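Side-chain contacts in binary enterotoxin of Clostridium perfringens component a (Clostridium perfringens, PDB 5WTZ), which probably transfers ADP-ribose from NAD+ to actin, as the enzymatic component of a binary clostridial enterotoxin: residues A[224-227]-A[228-232]; A[241-244]-A[245-249]; A[68-71]-A[72-75]. One frame throughout, in Å; residues are numbered along the deposited sequence.

Interaction 1: A[224-227]-A[228-232]; sequences SQWG and EENYA
Four i to i+4 backbone hydrogen bonds run without a break along helix 220-237, from Ser224 O and Glu228 N to Gly227 O and Tyr231 N, and place Trp226 and Asn230 one turn apart, their side chains crossing at about a right angle. The Asn230 side chain turns back onto the turn before it. With its CG placed beside the backbone N (chi1 -71°), ND2 reaches Trp226 O at 3.0 Å, so that this carbonyl oxygen receives two hydrogen bonds from one residue, the other from Asn230 N, also 3.0 Å. The two donors arrive from opposite faces of the carbonyl plane, and the bond from ND2 is somewhat bent, with an N-H...O angle of 147°. The same ND2 lies over one face of the Trp226 indole, 3.1 Å above its plane and displaced toward the rim, the amide and ring planes being 47° apart. Trp226 NE1 is close to it but is also a donor, and donates its N-H to Glu293 OE2. At the far end of the six-membered ring, Trp226 CH2 meets the edge of the Tyr231 ring at CE2, 4.1 Å away; the two side chains run side by side in the same direction, and Tyr231 OH is hydrogen-bonded to Arg289 O. On the solvent side, CG of Glu229 lies against Gln225 O at 3.1 Å. Phe216 and Trp234 add further rings to Trp226 and Tyr231 respectively. The arrangement is that of an amphipathic helix, whose aromatic side packs on the loop around residues 289-293 and on strand 370-372 in the NAD-binding ADP-ribosyltransferase domain, with the Trp226 side chain about 13 Å from the bound NAD.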
# COMPACT_ATOMS: atom_id res chain seq x y z
N SER A 224 -7.90 16.71 -3.12
CA SER A 224 -8.52 17.97 -2.75
C SER A 224 -10.05 17.90 -2.85
O SER A 224 -10.76 18.36 -1.96
CB SER A 224 -7.95 19.09 -3.62
OG SER A 224 -8.65 20.31 -3.42
N GLN A 225 -10.54 17.32 -3.94
CA GLN A 225 -11.97 17.15 -4.15
C GLN A 225 -12.64 16.28 -3.09
O GLN A 225 -13.72 16.61 -2.61
CB GLN A 225 -12.23 16.56 -5.54
CG GLN A 225 -12.13 17.59 -6.65
CD GLN A 225 -12.24 16.98 -8.04
OE1 GLN A 225 -11.74 15.88 -8.29
NE2 GLN A 225 -12.88 17.70 -8.95
N TRP A 226 -12.00 15.17 -2.74
CA TRP A 226 -12.50 14.29 -1.69
C TRP A 226 -12.54 15.02 -0.35
O TRP A 226 -13.55 14.99 0.36
CB TRP A 226 -11.63 13.03 -1.59
CG TRP A 226 -12.16 12.02 -0.62
CD1 TRP A 226 -13.04 11.00 -0.88
CD2 TRP A 226 -11.84 11.92 0.77
NE1 TRP A 226 -13.28 10.29 0.27
CE2 TRP A 226 -12.55 10.83 1.30
CE3 TRP A 226 -11.01 12.66 1.63
CZ2 TRP A 226 -12.48 10.46 2.63
CZ3 TRP A 226 -10.92 12.29 2.95
CH2 TRP A 226 -11.66 11.20 3.44
N GLY A 227 -11.45 15.71 -0.01
CA GLY A 227 -11.40 16.48 1.22
C GLY A 227 -12.49 17.53 1.31
O GLY A 227 -13.19 17.64 2.32
N GLU A 228 -12.66 18.30 0.23
CA GLU A 228 -13.70 19.31 0.16
C GLU A 228 -15.11 18.71 0.29
O GLU A 228 -15.93 19.22 1.04
CB GLU A 228 -13.59 20.09 -1.15
CG GLU A 228 -14.69 21.10 -1.37
CD GLU A 228 -14.58 22.30 -0.45
OE1 GLU A 228 -13.50 22.51 0.15
OE2 GLU A 228 -15.58 23.04 -0.31
N GLU A 229 -15.39 17.66 -0.47
CA GLU A 229 -16.74 17.10 -0.50
C GLU A 229 -17.13 16.56 0.86
O GLU A 229 -18.27 16.69 1.29
CB GLU A 229 -16.84 15.98 -1.55
CG GLU A 229 -16.75 16.43 -2.99
CD GLU A 229 -16.98 15.28 -3.96
OE1 GLU A 229 -17.95 14.52 -3.76
OE2 GLU A 229 -16.20 15.14 -4.93
N ASN A 230 -16.17 15.93 1.53
CA ASN A 230 -16.48 15.21 2.73
C ASN A 230 -16.26 16.01 4.00
O ASN A 230 -16.87 15.71 5.02
CB ASN A 230 -15.68 13.90 2.78
CG ASN A 230 -16.18 12.88 1.77
OD1 ASN A 230 -17.26 12.31 1.92
ND2 ASN A 230 -15.39 12.65 0.73
N TYR A 231 -15.42 17.05 3.95
CA TYR A 231 -15.14 17.78 5.19
C TYR A 231 -15.42 19.28 5.15
O TYR A 231 -15.21 19.98 6.15
CB TYR A 231 -13.70 17.47 5.63
CG TYR A 231 -13.67 16.11 6.28
CD1 TYR A 231 -14.01 15.97 7.62
CD2 TYR A 231 -13.40 14.96 5.54
CE1 TYR A 231 -14.03 14.71 8.22
CE2 TYR A 231 -13.43 13.71 6.12
CZ TYR A 231 -13.75 13.59 7.47
OH TYR A 231 -13.77 12.35 8.05
N ALA A 232 -15.94 19.79 4.04
CA ALA A 232 -16.48 21.14 4.06
C ALA A 232 -17.63 21.28 5.08
O ALA A 232 -17.64 22.24 5.85
CB ALA A 232 -16.95 21.56 2.68

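Interaction 2: A[241-244]-A[245-249]; sequences NELR and DINNY
Asp245 OD1 is gripped by two nitrogens of its sequence neighbour Arg244: NE at 2.9 Å and NH2 at 3.2 Å. This is a side-on salt bridge in which both stronger bonds converge on one oxygen, while NH2 makes a weak bond of 3.3 Å to Asp245 OD2. OD1 lies in the guanidinium plane, at its edge, and both donors come to it from the same face of the carboxylate, whose plane is turned 42° from that of the guanidinium. NE stands well above the carboxylate plane, and NH2 comes nearer to it, on the syn side. A bend at chi3 of Arg244 (67°) folds the guanidinium back beside the carboxylate. Asn241 CB lies 4.1 Å above one guanidinium face, offset toward its rim. On another side of the helix, Leu243 CD1 lies alongside the amide of Asn247, one turn later, 3.6 Å from ND2, and OD1 of that amide accepts from Tyr379. The ion pair has second partners on helix 272-286: Glu277 for Arg244 NH2 and Asn281 for Asp245 OD2. The guanidinium and the Asn281 N-H together would favour the ionised form of the buried Asp245, while Glu277 shares the positive charge, and the polar network joins helix 240-263 to helix 272-286.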
# COMPACT_ATOMS: atom_id res chain seq x y z
N ASN A 241 -13.87 27.55 19.46
CA ASN A 241 -12.72 26.99 20.19
C ASN A 241 -12.12 25.74 19.53
O ASN A 241 -10.91 25.53 19.58
CB ASN A 241 -13.10 26.67 21.64
CG ASN A 241 -13.07 27.90 22.54
OD1 ASN A 241 -13.21 29.03 22.07
ND2 ASN A 241 -12.90 27.68 23.84
N GLU A 242 -12.95 24.91 18.91
CA GLU A 242 -12.43 23.77 18.18
C GLU A 242 -11.60 24.25 17.00
O GLU A 242 -10.48 23.78 16.77
CB GLU A 242 -13.56 22.87 17.71
CG GLU A 242 -14.18 22.09 18.86
CD GLU A 242 -15.46 21.35 18.49
OE1 GLU A 242 -16.07 21.63 17.43
OE2 GLU A 242 -15.87 20.48 19.29
N LEU A 243 -12.15 25.21 16.26
CA LEU A 243 -11.45 25.76 15.11
C LEU A 243 -10.14 26.40 15.55
O LEU A 243 -9.11 26.21 14.90
CB LEU A 243 -12.33 26.78 14.41
CG LEU A 243 -11.74 27.47 13.18
CD1 LEU A 243 -11.39 26.45 12.12
CD2 LEU A 243 -12.73 28.49 12.65
N ARG A 244 -10.18 27.14 16.65
CA ARG A 244 -9.00 27.82 17.16
C ARG A 244 -7.90 26.81 17.51
O ARG A 244 -6.75 26.97 17.11
CB ARG A 244 -9.34 28.65 18.39
CG ARG A 244 -8.15 29.42 18.97
CD ARG A 244 -8.47 29.86 20.38
NE ARG A 244 -8.58 28.71 21.27
CZ ARG A 244 -9.28 28.69 22.40
NH1 ARG A 244 -9.96 29.77 22.78
NH2 ARG A 244 -9.31 27.59 23.14
N ASP A 245 -8.27 25.77 18.25
CA ASP A 245 -7.26 24.83 18.73
C ASP A 245 -6.76 23.86 17.65
O ASP A 245 -5.62 23.42 17.72
CB ASP A 245 -7.81 24.07 19.94
CG ASP A 245 -7.92 24.97 21.16
OD1 ASP A 245 -7.39 26.09 21.07
OD2 ASP A 245 -8.50 24.58 22.19
N ILE A 246 -7.59 23.54 16.65
CA ILE A 246 -7.14 22.81 15.46
C ILE A 246 -6.11 23.65 14.71
O ILE A 246 -5.04 23.17 14.36
CB ILE A 246 -8.32 22.47 14.51
CG1 ILE A 246 -9.13 21.29 15.06
CG2 ILE A 246 -7.81 22.14 13.11
CD1 ILE A 246 -8.44 19.93 14.91
N ASN A 247 -6.44 24.92 14.47
CA ASN A 247 -5.52 25.85 13.82
C ASN A 247 -4.24 26.06 14.61
O ASN A 247 -3.14 26.08 14.03
CB ASN A 247 -6.21 27.20 13.58
CG ASN A 247 -7.04 27.22 12.31
OD1 ASN A 247 -6.70 26.57 11.32
ND2 ASN A 247 -8.13 27.97 12.32
N ASN A 248 -4.36 26.18 15.93
CA ASN A 248 -3.18 26.24 16.80
C ASN A 248 -2.29 24.99 16.63
O ASN A 248 -1.07 25.11 16.48
CB ASN A 248 -3.59 26.40 18.27
CG ASN A 248 -2.40 26.38 19.22
OD1 ASN A 248 -1.89 25.32 19.57
ND2 ASN A 248 -1.97 27.56 19.65
N TYR A 249 -2.90 23.82 16.67
CA TYR A 249 -2.15 22.56 16.50
C TYR A 249 -1.42 22.56 15.17
O TYR A 249 -0.21 22.32 15.10
CB TYR A 249 -3.10 21.35 16.60
CG TYR A 249 -2.45 20.01 16.25
CD1 TYR A 249 -2.29 19.60 14.92
CD2 TYR A 249 -2.03 19.15 17.26
CE1 TYR A 249 -1.71 18.37 14.61
CE2 TYR A 249 -1.46 17.90 16.95
CZ TYR A 249 -1.30 17.53 15.62
OH TYR A 249 -0.72 16.32 15.30

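Interaction 3: A[68-71]-A[72-75]; sequences GIET and LNED
Ile69 occupies the N-cap position of helix 70-83, and its carbonyl oxygen opens the helical bonding by accepting from Asn73 N at 3.1 Å and, weakly and at a poor angle, from Leu72 N. Two further i to i+4 bonds follow, from Glu74 N to Glu70 O and from Asp75 N to Thr71 O, so the chain passes from the extended Ile69 straight into regular helix. Among the side chains, the Glu70 carboxylate and the Asn73 amide cross at a slant with their planes 65° apart. Asn73 ND2 gives a hydrogen bond of 3.1 Å to Glu70 OE2; the oxygen lies in the amide plane, but the donor stands far above the carboxylate plane, 65° out of it. A bend at chi2 (-51°) curls the Glu70 chain back over this first turn. The same bend brings its other oxygen, OE1, to 3.5 Å from Glu74 OE2, a like-charged approach at the exposed surface that would probably be eased by solvent and by the positive end of the helix dipole. ND2 of Asn73 also donates to Glu67 O, and its OD1 accepts from Tyr55 OH and Lys59 NZ, so the amide is held from both ends. On another side of the turn, Ile69 CG2 touches Leu72 CG at 4.2 Å. Thr71 and Asp75 run side by side, the methyl CG2 of Thr71 lying 3.7 Å from Asp75 OD2, while Asp75 OD1 is hydrogen-bonded to Ser41 and Asn44. Tyr55 OH also takes the backbone N-H of Ile69. The start of helix 70-83 is thus fastened to helix 36-61, where Leu72 packs on Ile52 and Tyr55, ahead of strand 92-98, an outer strand of the first five-stranded sheet.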
# COMPACT_ATOMS: atom_id res chain seq x y z
N GLY A 68 13.13 12.64 -11.96
CA GLY A 68 13.37 11.22 -12.15
C GLY A 68 13.96 10.84 -13.49
O GLY A 68 14.86 11.52 -13.99
N ILE A 69 13.46 9.76 -14.07
CA ILE A 69 13.98 9.23 -15.32
C ILE A 69 12.88 9.21 -16.38
O ILE A 69 11.92 8.46 -16.28
CB ILE A 69 14.56 7.81 -15.13
CG1 ILE A 69 15.72 7.89 -14.13
CG2 ILE A 69 15.00 7.21 -16.46
CD1 ILE A 69 16.39 6.58 -13.82
N GLU A 70 13.04 10.05 -17.40
CA GLU A 70 11.94 10.37 -18.31
C GLU A 70 11.38 9.16 -19.04
O GLU A 70 10.17 9.08 -19.26
CB GLU A 70 12.38 11.43 -19.31
CG GLU A 70 12.01 12.84 -18.87
CD GLU A 70 10.54 12.96 -18.47
OE1 GLU A 70 9.66 12.64 -19.29
OE2 GLU A 70 10.27 13.37 -17.32
N THR A 71 12.25 8.24 -19.42
CA THR A 71 11.85 7.02 -20.10
C THR A 71 10.92 6.16 -19.25
O THR A 71 9.93 5.62 -19.74
CB THR A 71 13.08 6.19 -20.47
OG1 THR A 71 13.96 7.00 -21.25
CG2 THR A 71 12.68 4.93 -21.24
N LEU A 72 11.25 6.05 -17.97
CA LEU A 72 10.47 5.23 -17.06
C LEU A 72 9.14 5.89 -16.73
O LEU A 72 8.15 5.22 -16.46
CB LEU A 72 11.27 4.94 -15.80
CG LEU A 72 12.40 3.93 -16.02
CD1 LEU A 72 13.10 3.62 -14.71
CD2 LEU A 72 11.84 2.66 -16.66
N ASN A 73 9.13 7.22 -16.76
CA ASN A 73 7.89 7.97 -16.63
C ASN A 73 6.94 7.59 -17.75
O ASN A 73 5.78 7.26 -17.50
CB ASN A 73 8.17 9.47 -16.63
CG ASN A 73 8.81 9.94 -15.33
OD1 ASN A 73 8.68 9.29 -14.30
ND2 ASN A 73 9.51 11.07 -15.39
N GLU A 74 7.43 7.63 -18.98
CA GLU A 74 6.62 7.25 -20.15
C GLU A 74 6.16 5.81 -20.04
O GLU A 74 5.01 5.48 -20.31
CB GLU A 74 7.38 7.47 -21.46
CG GLU A 74 7.94 8.87 -21.64
CD GLU A 74 6.88 9.95 -21.50
OE1 GLU A 74 5.95 9.98 -22.33
OE2 GLU A 74 6.99 10.77 -20.56
N ASP A 75 7.08 4.93 -19.65
CA ASP A 75 6.74 3.54 -19.41
C ASP A 75 5.59 3.40 -18.41
O ASP A 75 4.62 2.68 -18.68
CB ASP A 75 7.97 2.78 -18.92
CG ASP A 75 9.03 2.66 -19.99
OD1 ASP A 75 8.65 2.58 -21.17
OD2 ASP A 75 10.24 2.67 -19.67

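From the N terminus, interaction 3 comes first, at the start of helix 70-83 in the first of the two ADP-ribosyltransferase-related regions; interactions 1 and 2 follow on the successive helices 220-237 and 240-263 of the second. All three are local turns of helix arranged in series: none closes a long loop, nests in another or crosses it. Interaction 3 joins its helix to helix 36-61, and its centre lies about 31 Å from that of interaction 1. Interactions 1 and 2, about 19 Å between centres and not touching, bind their helices to different parts of the NAD-binding half: 224-232 to strand 370-372 and nearby loops, 241-249 to helix 272-286 and strand 384-387.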